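Local coordinates for adenosine deaminase 1 (Arthrobacter aurescens, PDB 3RYS), which probably catalyses the zinc-dependent hydrolytic deamination of adenine to hypoxanthine, a step in purine salvage and nitrogen catabolism, at residues A[54-62]-A[250-258]; A[260-269]-A[295-303]. One frame throughout, in Å; residues are numbered along the deposited sequence.

Interaction 1. Residues A[54-62]-A[250-258]; sequences YEFTDLQSF and SNVRLRAVD. With ADE (adenine), chain D.
Leu254 sets one branch against each of Leu59 and Phe62, the two pocket residues of segment 54-62 that touch adenine. Its CD2 lies 3.4 Å from Phe62 CB, while the other branch, CD1, meets Leu59 CD1 at 3.6 Å. Leu59 CD1 also reaches adenine N1 at 3.6 Å, and Phe62 turns its ring edge to the base, with CE2 3.8 Å from adenine N7.

Phe56 packs beside Phe62. Its CG stands anti to the carbonyl carbon (chi1 -49°), which puts the ring between Phe62 CB on one face and Tyr54 O on the other, with Arg253 O at its edge. An alanine here would remove that ring and is likely to leave a gap between Phe62 CB and Tyr54 O.

Arg253 bends back at chi2 and chi3; its guanidinium and the Phe56 ring have planes 14° apart, but NH1 comes to Phe56 CE2 obliquely. NH1 donates to Tyr54 O, a bond whose modelled length is doubtful. One water accepts from Phe56 N and Arg253 NE and donates to Arg253 O. Apolar packing thus lines the adenine side, whereas the backbone polar groups near Phe56 are met by the arginine and a water.

Interaction 2. Residues A[260-269]-A[295-303]; sequences LADHPLPEML and QLVKVLEFS
Leu260, Leu265 and Pro266 pack against Gln295, Leu296, Leu300 and Phe302 in the TIM-barrel fold of the adenosine and AMP deaminase family. The contact joins helix 265-270, with the short 3-10 turn before it, to the end of helix 289-300, and no hydrogen bond crosses it.

Aliphatic contacts do most of the work. Leu265 CD2 meets Leu296 CD1 at 3.5 Å, the two side chains crossing at about a right angle; both residues also touch Val277 of strand 275-277, so this part of the packing continues onto the barrel wall. Nearer the 3-10 turn, Leu260 holds CG anti to its own N (chi1 -176°), which carries CD2 to 3.4 Å from Gln295 CB and also close to Val299. Ala261 CB approaches Val299 CG1, and Leu300 CD1 touches both Pro266 CG and the carbonyl oxygen of Leu260.

The aromatic contacts belong to Phe302. Glu301 leaves helix 289-300 with positive phi, and the Phe302 ring that follows comes back with Leu296 CB over one face. Across the contact, Pro266 CG approaches CE1 of Phe302 at 3.7 Å, Leu265 CD2 lies 3.8 Å from CZ, and Leu269 CD2 is more distant.

The polar bond that shapes segment 260-269 is a cap. His263, whose NE2 pairs with Asn251, turns its other ring nitrogen to the start of helix 265-270: Leu265 N donates to His263 ND1 at 3.0 Å, lying 11° from the imidazole plane.

How the interactions relate
Interactions 1 and 2 illustrate how packing beside a ligand can be joined, through neighbouring segments, to packing on a barrel's outer layer. Their centres are 18 Å apart, yet segments 250-258 and 260-269 follow each other in the chain and touch directly. Asn251 ND2 lies 2.8 Å from His263 NE2, a probable hydrogen bond, and Val257 CG2 packs 3.8 Å from His263 CD2. Interaction 1 borders the active site: the Phe62 side chain is about 7 Å from zinc, and that of Leu254 about 3 Å from the side chain of Glu202, the predicted proton donor. Interaction 2 stands further back, its His263 side chain about 11 Å from adenine.

Interaction 1. Residues A[54-62]-A[250-258]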
loop_
_atom_site.group_PDB
_atom_site.type_symbol
_atom_site.label_atom_id
_atom_site.label_comp_id
_atom_site.label_asym_id
_atom_site.label_seq_id
_atom_site.Cartn_x
_atom_site.Cartn_y
_atom_site.Cartn_z
ATOM N N TYR A 54 -13.682 11.581 8.663
ATOM C CA TYR A 54 -13.235 10.656 7.626
ATOM C C TYR A 54 -14.044 10.735 6.331
ATOM O O TYR A 54 -14.070 9.782 5.558
ATOM C CB TYR A 54 -13.235 9.219 8.160
ATOM C CG TYR A 54 -12.096 8.912 9.111
ATOM C CD1 TYR A 54 -11.995 9.550 10.343
ATOM C CD2 TYR A 54 -11.126 7.976 8.780
ATOM C CE1 TYR A 54 -10.954 9.269 11.213
ATOM C CE2 TYR A 54 -10.086 7.687 9.643
ATOM C CZ TYR A 54 -10.004 8.336 10.857
ATOM O OH TYR A 54 -8.967 8.041 11.712
ATOM N N GLU A 55 -14.705 11.860 6.086
ATOM C CA GLU A 55 -15.360 12.051 4.800
ATOM C C GLU A 55 -14.462 12.871 3.885
ATOM O O GLU A 55 -14.376 14.088 4.015
ATOM C CB GLU A 55 -16.718 12.730 4.955
ATOM C CG GLU A 55 -17.526 12.722 3.666
ATOM C CD GLU A 55 -18.806 13.527 3.767
ATOM O OE1 GLU A 55 -18.915 14.363 4.691
ATOM O OE2 GLU A 55 -19.702 13.324 2.918
ATOM N N PHE A 56 -13.792 12.195 2.959
ATOM C CA PHE A 56 -12.769 12.837 2.141
ATOM C C PHE A 56 -13.336 13.392 0.843
ATOM O O PHE A 56 -14.388 12.955 0.379
ATOM C CB PHE A 56 -11.617 11.866 1.869
ATOM C CG PHE A 56 -11.114 11.175 3.105
ATOM C CD1 PHE A 56 -10.383 11.873 4.053
ATOM C CD2 PHE A 56 -11.385 9.834 3.328
ATOM C CE1 PHE A 56 -9.926 11.245 5.191
ATOM C CE2 PHE A 56 -10.933 9.201 4.467
ATOM C CZ PHE A 56 -10.202 9.905 5.400
ATOM N N THR A 57 -12.627 14.361 0.272
ATOM C CA THR A 57 -13.071 15.056 -0.926
ATOM C C THR A 57 -12.130 14.778 -2.089
ATOM O O THR A 57 -12.524 14.833 -3.254
ATOM C CB THR A 57 -13.103 16.570 -0.680
ATOM O OG1 THR A 57 -13.725 16.829 0.583
ATOM C CG2 THR A 57 -13.875 17.280 -1.779
ATOM N N ASP A 58 -10.876 14.497 -1.749
ATOM C CA ASP A 58 -9.823 14.213 -2.721
ATOM C C ASP A 58 -8.627 13.648 -1.967
ATOM O O ASP A 58 -8.691 13.476 -0.749
ATOM C CB ASP A 58 -9.436 15.473 -3.511
ATOM C CG ASP A 58 -8.987 16.630 -2.617
ATOM O OD1 ASP A 58 -8.993 16.492 -1.376
ATOM O OD2 ASP A 58 -8.622 17.692 -3.165
ATOM N N LEU A 59 -7.541 13.359 -2.676
ATOM C CA LEU A 59 -6.359 12.796 -2.033
ATOM C C LEU A 59 -5.864 13.692 -0.905
ATOM O O LEU A 59 -5.511 13.213 0.173
ATOM C CB LEU A 59 -5.232 12.571 -3.042
ATOM C CG LEU A 59 -3.935 12.006 -2.452
ATOM C CD1 LEU A 59 -4.188 10.665 -1.776
ATOM C CD2 LEU A 59 -2.854 11.874 -3.516
ATOM N N GLN A 60 -5.846 14.995 -1.163
ATOM C CA GLN A 60 -5.266 15.954 -0.230
ATOM C C GLN A 60 -5.990 15.979 1.116
ATOM O O GLN A 60 -5.353 15.918 2.169
ATOM C CB GLN A 60 -5.230 17.354 -0.850
ATOM C CG GLN A 60 -4.390 18.347 -0.064
ATOM C CD GLN A 60 -2.977 17.845 0.202
ATOM O OE1 GLN A 60 -2.217 17.560 -0.724
ATOM N NE2 GLN A 60 -2.619 17.742 1.478
ATOM N N SER A 61 -7.317 16.066 1.082
ATOM C CA SER A 61 -8.102 16.103 2.308
ATOM C C SER A 61 -7.770 14.897 3.178
ATOM O O SER A 61 -7.755 14.989 4.408
ATOM C CB SER A 61 -9.602 16.142 2.001
ATOM O OG SER A 61 -10.054 14.913 1.459
ATOM N N PHE A 62 -7.497 13.768 2.531
ATOM C CA PHE A 62 -7.129 12.552 3.240
ATOM C C PHE A 62 -5.739 12.663 3.847
ATOM O O PHE A 62 -5.556 12.429 5.038
ATOM C CB PHE A 62 -7.190 11.345 2.310
ATOM C CG PHE A 62 -6.268 10.231 2.710
ATOM C CD1 PHE A 62 -6.561 9.425 3.805
ATOM C CD2 PHE A 62 -5.104 9.989 1.996
ATOM C CE1 PHE A 62 -5.711 8.394 4.179
ATOM C CE2 PHE A 62 -4.249 8.964 2.365
ATOM C CZ PHE A 62 -4.553 8.164 3.461
ATOM N N SER A 250 -10.120 2.526 -1.594
ATOM C CA SER A 250 -9.353 3.761 -1.533
ATOM C C SER A 250 -9.842 4.753 -2.599
ATOM O O SER A 250 -10.148 5.913 -2.295
ATOM C CB SER A 250 -7.859 3.469 -1.697
ATOM O OG SER A 250 -7.109 4.666 -1.703
ATOM N N ASN A 251 -9.931 4.280 -3.842
ATOM C CA ASN A 251 -10.353 5.114 -4.959
ATOM C C ASN A 251 -11.760 5.680 -4.773
ATOM O O ASN A 251 -12.042 6.816 -5.169
ATOM C CB ASN A 251 -10.265 4.335 -6.273
ATOM C CG ASN A 251 -8.858 3.849 -6.569
ATOM O OD1 ASN A 251 -7.881 4.407 -6.072
ATOM N ND2 ASN A 251 -8.749 2.804 -7.381
ATOM N N VAL A 252 -12.640 4.888 -4.172
ATOM C CA VAL A 252 -13.999 5.337 -3.922
ATOM C C VAL A 252 -14.023 6.417 -2.841
ATOM O O VAL A 252 -14.599 7.488 -3.034
ATOM C CB VAL A 252 -14.938 4.173 -3.521
ATOM C CG1 VAL A 252 -16.249 4.715 -2.982
ATOM C CG2 VAL A 252 -15.194 3.267 -4.712
ATOM N N ARG A 253 -13.379 6.140 -1.714
ATOM C CA ARG A 253 -13.422 7.049 -0.579
ATOM C C ARG A 253 -12.653 8.350 -0.824
ATOM O O ARG A 253 -12.862 9.334 -0.122
ATOM C CB ARG A 253 -12.930 6.347 0.687
ATOM C CG ARG A 253 -13.948 5.395 1.295
ATOM C CD ARG A 253 -15.080 6.149 1.989
ATOM N NE ARG A 253 -14.581 6.974 3.087
ATOM C CZ ARG A 253 -14.364 6.532 4.325
ATOM N NH1 ARG A 253 -13.901 7.362 5.247
ATOM N NH2 ARG A 253 -14.606 5.265 4.646
ATOM N N LEU A 254 -11.772 8.353 -1.821
ATOM C CA LEU A 254 -11.018 9.554 -2.174
ATOM C C LEU A 254 -11.655 10.254 -3.364
ATOM O O LEU A 254 -11.152 11.271 -3.844
ATOM C CB LEU A 254 -9.556 9.220 -2.485
ATOM C CG LEU A 254 -8.680 8.785 -1.311
ATOM C CD1 LEU A 254 -7.224 8.792 -1.727
ATOM C CD2 LEU A 254 -8.901 9.697 -0.114
ATOM N N ARG A 255 -12.758 9.685 -3.840
ATOM C CA ARG A 255 -13.554 10.272 -4.918
ATOM C C ARG A 255 -12.885 10.205 -6.297
ATOM O O ARG A 255 -13.320 10.869 -7.232
ATOM C CB ARG A 255 -13.959 11.713 -4.584
ATOM C CG ARG A 255 -14.412 11.924 -3.147
ATOM C CD ARG A 255 -15.408 10.870 -2.675
ATOM N NE ARG A 255 -16.702 10.953 -3.348
ATOM C CZ ARG A 255 -17.228 9.982 -4.091
ATOM N NH1 ARG A 255 -16.571 8.844 -4.265
ATOM N NH2 ARG A 255 -18.413 10.143 -4.662
ATOM N N ALA A 256 -11.835 9.401 -6.423
ATOM C CA ALA A 256 -11.241 9.142 -7.731
ATOM C C ALA A 256 -12.241 8.362 -8.569
ATOM O O ALA A 256 -12.284 8.495 -9.790
ATOM C CB ALA A 256 -9.947 8.363 -7.589
ATOM N N VAL A 257 -13.042 7.543 -7.889
ATOM C CA VAL A 257 -14.135 6.800 -8.507
ATOM C C VAL A 257 -15.414 7.107 -7.738
ATOM O O VAL A 257 -15.422 7.093 -6.505
ATOM C CB VAL A 257 -13.876 5.275 -8.482
ATOM C CG1 VAL A 257 -15.107 4.521 -8.943
ATOM C CG2 VAL A 257 -12.681 4.920 -9.350
ATOM N N ASP A 258 -16.493 7.391 -8.457
ATOM C CA ASP A 258 -17.720 7.842 -7.810
ATOM C C ASP A 258 -18.270 6.789 -6.858
ATOM O O ASP A 258 -18.339 7.007 -5.649
ATOM C CB ASP A 258 -18.772 8.219 -8.852
ATOM C CG ASP A 258 -20.031 8.786 -8.228
ATOM O OD1 ASP A 258 -21.062 8.864 -8.931
ATOM O OD2 ASP A 258 -19.990 9.150 -7.032
HETATM N N9 ADE D . -0.088 8.329 1.036
HETATM C C8 ADE D . -0.711 7.300 1.692
HETATM N N7 ADE D . -1.593 6.648 0.964
HETATM C C5 ADE D . -1.545 7.304 -0.259
HETATM C C6 ADE D . -2.243 7.103 -1.470
HETATM N N6 ADE D . -3.160 6.142 -1.633
HETATM N N1 ADE D . -1.960 7.930 -2.502
HETATM C C2 ADE D . -1.042 8.892 -2.327
HETATM N N3 ADE D . -0.320 9.179 -1.240
HETATM C C4 ADE D . -0.624 8.341 -0.233
HETATM O O HOH W 1 -14.631 9.684 1.716
#

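Interaction 2. Residues A[260-269]-A[295-303]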
loop_
_atom_site.group_PDB
_atom_site.type_symbol
_atom_site.label_atom_id
_atom_site.label_comp_id
_atom_site.label_asym_id
_atom_site.label_seq_id
_atom_site.Cartn_x
_atom_site.Cartn_y
_atom_site.Cartn_z
ATOM N N LEU A 260 -18.285 2.339 -6.027
ATOM C CA LEU A 260 -17.579 1.097 -6.282
ATOM C C LEU A 260 -18.131 0.423 -7.539
ATOM O O LEU A 260 -17.403 -0.261 -8.257
ATOM C CB LEU A 260 -17.680 0.159 -5.081
ATOM C CG LEU A 260 -16.881 -1.132 -5.245
ATOM C CD1 LEU A 260 -15.421 -0.805 -5.516
ATOM C CD2 LEU A 260 -17.019 -2.026 -4.023
ATOM N N ALA A 261 -19.416 0.626 -7.810
ATOM C CA ALA A 261 -20.047 0.011 -8.972
ATOM C C ALA A 261 -19.456 0.558 -10.267
ATOM O O ALA A 261 -19.630 -0.022 -11.342
ATOM C CB ALA A 261 -21.554 0.220 -8.937
ATOM N N ASP A 262 -18.737 1.668 -10.155
ATOM C CA ASP A 262 -18.159 2.328 -11.317
ATOM C C ASP A 262 -16.672 2.027 -11.486
ATOM O O ASP A 262 -16.022 2.597 -12.360
ATOM C CB ASP A 262 -18.367 3.844 -11.216
ATOM C CG ASP A 262 -19.831 4.224 -11.089
ATOM O OD1 ASP A 262 -20.649 3.709 -11.886
ATOM O OD2 ASP A 262 -20.161 5.035 -10.196
ATOM N N HIS A 263 -16.128 1.139 -10.660
ATOM C CA HIS A 263 -14.686 0.903 -10.674
ATOM C C HIS A 263 -14.215 0.100 -11.888
ATOM O O HIS A 263 -14.844 -0.887 -12.265
ATOM C CB HIS A 263 -14.225 0.230 -9.387
ATOM C CG HIS A 263 -12.778 0.455 -9.087
ATOM N ND1 HIS A 263 -11.768 -0.222 -9.737
ATOM C CD2 HIS A 263 -12.168 1.296 -8.218
ATOM C CE1 HIS A 263 -10.601 0.188 -9.277
ATOM N NE2 HIS A 263 -10.815 1.109 -8.354
ATOM N N PRO A 264 -13.094 0.525 -12.496
ATOM C CA PRO A 264 -12.525 -0.073 -13.712
ATOM C C PRO A 264 -11.921 -1.452 -13.494
ATOM O O PRO A 264 -11.611 -2.119 -14.473
ATOM C CB PRO A 264 -11.399 0.895 -14.092
ATOM C CG PRO A 264 -11.648 2.140 -13.301
ATOM C CD PRO A 264 -12.320 1.697 -12.052
ATOM N N LEU A 265 -11.747 -1.867 -12.244
ATOM C CA LEU A 265 -11.068 -3.133 -11.958
ATOM C C LEU A 265 -11.522 -4.316 -12.825
ATOM O O LEU A 265 -10.689 -5.017 -13.397
ATOM C CB LEU A 265 -11.165 -3.497 -10.476
ATOM C CG LEU A 265 -10.355 -4.755 -10.174
ATOM C CD1 LEU A 265 -8.883 -4.477 -10.406
ATOM C CD2 LEU A 265 -10.598 -5.255 -8.761
ATOM N N PRO A 266 -12.844 -4.548 -12.921
ATOM C CA PRO A 266 -13.317 -5.671 -13.741
ATOM C C PRO A 266 -12.809 -5.573 -15.177
ATOM O O PRO A 266 -12.299 -6.550 -15.716
ATOM C CB PRO A 266 -14.841 -5.509 -13.716
ATOM C CG PRO A 266 -15.128 -4.719 -12.493
ATOM C CD PRO A 266 -13.956 -3.808 -12.295
ATOM N N GLU A 267 -12.952 -4.397 -15.779
ATOM C CA GLU A 267 -12.518 -4.167 -17.151
ATOM C C GLU A 267 -11.001 -4.321 -17.292
ATOM O O GLU A 267 -10.511 -4.856 -18.294
ATOM C CB GLU A 267 -12.961 -2.777 -17.623
ATOM C CG GLU A 267 -12.559 -2.441 -19.058
ATOM C CD GLU A 267 -13.010 -1.048 -19.499
ATOM O OE1 GLU A 267 -13.490 -0.267 -18.650
ATOM O OE2 GLU A 267 -12.879 -0.734 -20.702
ATOM N N MET A 268 -10.267 -3.852 -16.283
ATOM C CA MET A 268 -8.807 -3.926 -16.275
ATOM C C MET A 268 -8.347 -5.378 -16.271
ATOM O O MET A 268 -7.397 -5.752 -16.967
ATOM C CB MET A 268 -8.230 -3.198 -15.055
ATOM C CG MET A 268 -8.472 -1.695 -15.041
ATOM S SD MET A 268 -7.985 -0.911 -13.488
ATOM C CE MET A 268 -6.218 -0.696 -13.729
ATOM N N LEU A 269 -9.029 -6.190 -15.471
ATOM C CA LEU A 269 -8.747 -7.613 -15.405
ATOM C C LEU A 269 -9.088 -8.267 -16.740
ATOM O O LEU A 269 -8.275 -8.995 -17.310
ATOM C CB LEU A 269 -9.541 -8.257 -14.273
ATOM C CG LEU A 269 -9.211 -9.707 -13.928
ATOM C CD1 LEU A 269 -7.763 -9.843 -13.480
ATOM C CD2 LEU A 269 -10.158 -10.218 -12.853
ATOM N N GLN A 295 -16.359 -6.567 -1.055
ATOM C CA GLN A 295 -17.125 -5.564 -1.784
ATOM C C GLN A 295 -17.103 -5.802 -3.296
ATOM O O GLN A 295 -18.095 -5.553 -3.984
ATOM C CB GLN A 295 -16.637 -4.155 -1.437
ATOM C CG GLN A 295 -16.887 -3.749 0.014
ATOM C CD GLN A 295 -18.357 -3.815 0.406
ATOM O OE1 GLN A 295 -18.914 -4.898 0.589
ATOM N NE2 GLN A 295 -18.988 -2.653 0.548
ATOM N N LEU A 296 -15.978 -6.293 -3.806
ATOM C CA LEU A 296 -15.856 -6.615 -5.227
ATOM C C LEU A 296 -16.835 -7.712 -5.616
ATOM O O LEU A 296 -17.440 -7.668 -6.688
ATOM C CB LEU A 296 -14.432 -7.063 -5.567
ATOM C CG LEU A 296 -13.361 -5.975 -5.507
ATOM C CD1 LEU A 296 -11.993 -6.562 -5.808
ATOM C CD2 LEU A 296 -13.697 -4.835 -6.465
ATOM N N VAL A 297 -16.970 -8.702 -4.737
ATOM C CA VAL A 297 -17.901 -9.797 -4.939
ATOM C C VAL A 297 -19.321 -9.279 -4.826
ATOM O O VAL A 297 -20.142 -9.473 -5.719
ATOM C CB VAL A 297 -17.718 -10.893 -3.875
ATOM C CG1 VAL A 297 -18.806 -11.954 -4.017
ATOM C CG2 VAL A 297 -16.322 -11.509 -3.966
ATOM N N LYS A 298 -19.597 -8.613 -3.711
ATOM C CA LYS A 298 -20.936 -8.129 -3.405
ATOM C C LYS A 298 -21.444 -7.134 -4.451
ATOM O O LYS A 298 -22.588 -7.235 -4.900
ATOM C CB LYS A 298 -20.963 -7.531 -1.989
ATOM C CG LYS A 298 -22.146 -6.620 -1.665
ATOM C CD LYS A 298 -22.020 -6.077 -0.234
ATOM C CE LYS A 298 -22.779 -4.760 -0.026
ATOM N NZ LYS A 298 -24.261 -4.928 -0.045
ATOM N N VAL A 299 -20.588 -6.196 -4.856
ATOM C CA VAL A 299 -21.010 -5.108 -5.737
ATOM C C VAL A 299 -20.698 -5.341 -7.223
ATOM O O VAL A 299 -21.505 -5.003 -8.090
ATOM C CB VAL A 299 -20.404 -3.752 -5.295
ATOM C CG1 VAL A 299 -20.873 -2.630 -6.211
ATOM C CG2 VAL A 299 -20.764 -3.448 -3.848
ATOM N N LEU A 300 -19.534 -5.912 -7.517
ATOM C CA LEU A 300 -19.111 -6.089 -8.905
ATOM C C LEU A 300 -19.193 -7.542 -9.374
ATOM O O LEU A 300 -18.749 -7.873 -10.477
ATOM C CB LEU A 300 -17.701 -5.533 -9.114
ATOM C CG LEU A 300 -17.597 -4.005 -9.126
ATOM C CD1 LEU A 300 -16.148 -3.539 -9.108
ATOM C CD2 LEU A 300 -18.328 -3.441 -10.333
ATOM N N GLU A 301 -19.757 -8.398 -8.523
ATOM C CA GLU A 301 -20.051 -9.791 -8.865
ATOM C C GLU A 301 -18.837 -10.604 -9.303
ATOM O O GLU A 301 -18.935 -11.456 -10.185
ATOM C CB GLU A 301 -21.134 -9.860 -9.938
ATOM C CG GLU A 301 -22.181 -8.768 -9.822
ATOM C CD GLU A 301 -23.427 -9.094 -10.609
ATOM O OE1 GLU A 301 -23.916 -10.233 -10.469
ATOM O OE2 GLU A 301 -23.916 -8.225 -11.363
ATOM N N PHE A 302 -17.698 -10.342 -8.679
ATOM C CA PHE A 302 -16.501 -11.128 -8.920
ATOM C C PHE A 302 -16.711 -12.582 -8.522
ATOM O O PHE A 302 -17.192 -12.871 -7.425
ATOM C CB PHE A 302 -15.323 -10.537 -8.149
ATOM C CG PHE A 302 -14.654 -9.408 -8.862
ATOM C CD1 PHE A 302 -15.352 -8.252 -9.161
ATOM C CD2 PHE A 302 -13.331 -9.505 -9.250
ATOM C CE1 PHE A 302 -14.738 -7.210 -9.830
ATOM C CE2 PHE A 302 -12.715 -8.468 -9.919
ATOM C CZ PHE A 302 -13.418 -7.320 -10.207
ATOM N N SER A 303 -16.346 -13.494 -9.417
ATOM C CA SER A 303 -16.458 -14.924 -9.159
ATOM C C SER A 303 -15.250 -15.446 -8.387
ATOM O O SER A 303 -14.238 -14.758 -8.255
ATOM C CB SER A 303 -16.562 -15.682 -10.477
ATOM O OG SER A 303 -15.312 -15.684 -11.148
#